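Local structure of cytoplasmic protein (Cryptococcus neoformans var. grubii serotype A, 7LPO) at residues A[660-665]-A[712-717]. The protein probably hydrolyses steryl beta-glucosides, splitting glucose from the sterol, as a fungal sterylglucosidase of glycosyl hydrolase family 5. Sequence-based numbering, arbitrary orientation.
Sequences RAVAAF and PFVHYA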
loop_
_atom_site.group_PDB
_atom_site.type_symbol
_atom_site.label_atom_id
_atom_site.label_comp_id
_atom_site.label_asym_id
_atom_site.label_seq_id
_atom_site.Cartn_x
_atom_site.Cartn_y
_atom_site.Cartn_z
ATOM N N ARG A 660 -13.647 13.508 6.756
ATOM C CA ARG A 660 -13.606 14.325 5.548
ATOM C C ARG A 660 -14.164 13.517 4.382
ATOM O O ARG A 660 -13.645 12.444 4.064
ATOM C CB ARG A 660 -12.181 14.793 5.245
ATOM C CG ARG A 660 -11.530 15.580 6.370
ATOM C CD ARG A 660 -10.716 14.668 7.274
ATOM N NE ARG A 660 -9.450 14.251 6.674
ATOM C CZ ARG A 660 -8.385 15.038 6.547
ATOM N NH1 ARG A 660 -8.440 16.304 6.956
ATOM N NH2 ARG A 660 -7.264 14.562 6.005
ATOM N N ALA A 661 -15.211 14.041 3.743
ATOM C CA ALA A 661 -15.858 13.386 2.607
ATOM C C ALA A 661 -16.382 12.003 2.986
ATOM O O ALA A 661 -16.309 11.059 2.199
ATOM C CB ALA A 661 -14.912 13.292 1.411
ATOM N N VAL A 662 -16.911 11.891 4.205
ATOM C CA VAL A 662 -17.474 10.636 4.691
ATOM C C VAL A 662 -18.544 10.104 3.743
ATOM O O VAL A 662 -18.700 8.889 3.593
ATOM C CB VAL A 662 -18.021 10.844 6.124
ATOM C CG1 VAL A 662 -19.297 11.687 6.100
ATOM C CG2 VAL A 662 -18.250 9.523 6.806
ATOM N N ALA A 663 -19.291 10.988 3.081
ATOM C CA ALA A 663 -20.344 10.514 2.190
ATOM C C ALA A 663 -19.789 9.617 1.087
ATOM O O ALA A 663 -20.504 8.748 0.576
ATOM C CB ALA A 663 -21.088 11.695 1.579
ATOM N N ALA A 664 -18.524 9.795 0.712
ATOM C CA ALA A 664 -17.967 9.023 -0.391
ATOM C C ALA A 664 -17.329 7.715 0.054
ATOM O O ALA A 664 -17.412 6.722 -0.676
ATOM C CB ALA A 664 -16.937 9.860 -1.157
ATOM N N PHE A 665 -16.698 7.670 1.232
ATOM C CA PHE A 665 -16.029 6.436 1.631
ATOM C C PHE A 665 -16.873 5.539 2.525
ATOM O O PHE A 665 -16.549 4.356 2.652
ATOM C CB PHE A 665 -14.666 6.723 2.296
ATOM C CG PHE A 665 -14.714 7.459 3.613
ATOM C CD1 PHE A 665 -15.150 6.838 4.771
ATOM C CD2 PHE A 665 -14.225 8.752 3.703
ATOM C CE1 PHE A 665 -15.140 7.510 5.985
ATOM C CE2 PHE A 665 -14.199 9.428 4.914
ATOM C CZ PHE A 665 -14.657 8.807 6.059
ATOM N N PRO A 712 -25.396 2.389 5.654
ATOM C CA PRO A 712 -24.834 3.364 6.602
ATOM C C PRO A 712 -25.841 4.425 7.034
ATOM O O PRO A 712 -26.557 5.007 6.213
ATOM C CB PRO A 712 -23.664 3.985 5.826
ATOM C CG PRO A 712 -24.045 3.826 4.377
ATOM C CD PRO A 712 -24.866 2.550 4.290
ATOM N N PHE A 713 -25.867 4.683 8.345
ATOM C CA PHE A 713 -26.563 5.851 8.871
ATOM C C PHE A 713 -26.142 7.120 8.147
ATOM O O PHE A 713 -26.936 8.057 8.014
ATOM C CB PHE A 713 -26.265 6.031 10.368
ATOM C CG PHE A 713 -26.893 5.003 11.257
ATOM C CD1 PHE A 713 -28.161 4.513 11.002
ATOM C CD2 PHE A 713 -26.215 4.542 12.367
ATOM C CE1 PHE A 713 -28.738 3.574 11.836
ATOM C CE2 PHE A 713 -26.774 3.606 13.200
ATOM C CZ PHE A 713 -28.044 3.118 12.934
ATOM N N VAL A 714 -24.880 7.182 7.720
ATOM C CA VAL A 714 -24.350 8.355 7.029
ATOM C C VAL A 714 -25.242 8.758 5.863
ATOM O O VAL A 714 -25.402 9.950 5.573
ATOM C CB VAL A 714 -22.907 8.074 6.564
ATOM C CG1 VAL A 714 -22.535 8.959 5.410
ATOM C CG2 VAL A 714 -21.940 8.237 7.709
ATOM N N HIS A 715 -25.820 7.777 5.161
ATOM C CA HIS A 715 -26.664 8.050 4.008
ATOM C C HIS A 715 -28.146 7.798 4.241
ATOM O O HIS A 715 -28.973 8.374 3.523
ATOM C CB HIS A 715 -26.241 7.185 2.809
ATOM C CG HIS A 715 -24.900 7.536 2.255
ATOM N ND1 HIS A 715 -24.691 8.647 1.467
ATOM C CD2 HIS A 715 -23.695 6.939 2.396
ATOM C CE1 HIS A 715 -23.415 8.711 1.133
ATOM N NE2 HIS A 715 -22.788 7.688 1.688
ATOM N N TYR A 716 -28.504 6.937 5.187
ATOM C CA TYR A 716 -29.855 6.402 5.268
ATOM C C TYR A 716 -30.530 6.650 6.614
ATOM O O TYR A 716 -31.663 6.201 6.815
ATOM C CB TYR A 716 -29.826 4.898 4.968
ATOM C CG TYR A 716 -29.372 4.556 3.557
ATOM C CD1 TYR A 716 -30.144 4.899 2.455
ATOM C CD2 TYR A 716 -28.179 3.891 3.331
ATOM C CE1 TYR A 716 -29.738 4.590 1.168
ATOM C CE2 TYR A 716 -27.768 3.566 2.044
ATOM C CZ TYR A 716 -28.549 3.924 0.967
ATOM O OH TYR A 716 -28.146 3.613 -0.310
ATOM N N ALA A 717 -29.885 7.353 7.533
ATOM C CA ALA A 717 -30.515 7.625 8.814
ATOM C C ALA A 717 -31.720 8.548 8.638
ATOM O O ALA A 717 -31.787 9.359 7.708
ATOM C CB ALA A 717 -29.513 8.260 9.779
#
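His-715 reaches from the short helix 713-716 to the backbone of Ala-663, and this is where the two segments come closest. Its NE2 lies 2.8 Å from Ala-663 O, which sits at the edge of the imidazole, near the ring plane. The hydrogen bond is weak, bent to 122° at the hydrogen, and NE2 has another hydrogen-bond partner just beyond the segments; CE1 of His-715 is almost as near to Ala-663 O, at 3.0 Å. CE1 also packs against the methyl of Ala-663, 3.8 Å from its CB. With CG of His-715 anti to its own carbonyl carbon (chi1 -68°), the ring swings across to helix 662-665. CG1 of Val-714 lies over one face of that ring, 3.8 Å above its plane and offset toward the rim, while Phe-682 meets the imidazole edge-to-face. Both helices are single short turns; segment 712-717 belongs to the C-terminal domain of this family 5 enzyme, which is rich in beta strands, and the 46 residues between the two segments include strands and no helix. On the valine side the fit is looser and apolar. Val-714 points at the other helix, yet the same CG1 stays 4.2 Å from CA of Ala-663, and its CG2 meets CG2 of Val-662 at 4.0 Å, one methyl from each valine. This slacker side does not open to solvent: all four touching residues are buried, and helix 652-656 touches both valines, Leu-656 against Val-662 and Ile-655 against Val-714. Gln-550 of helix 547-559 packs on Ala-663.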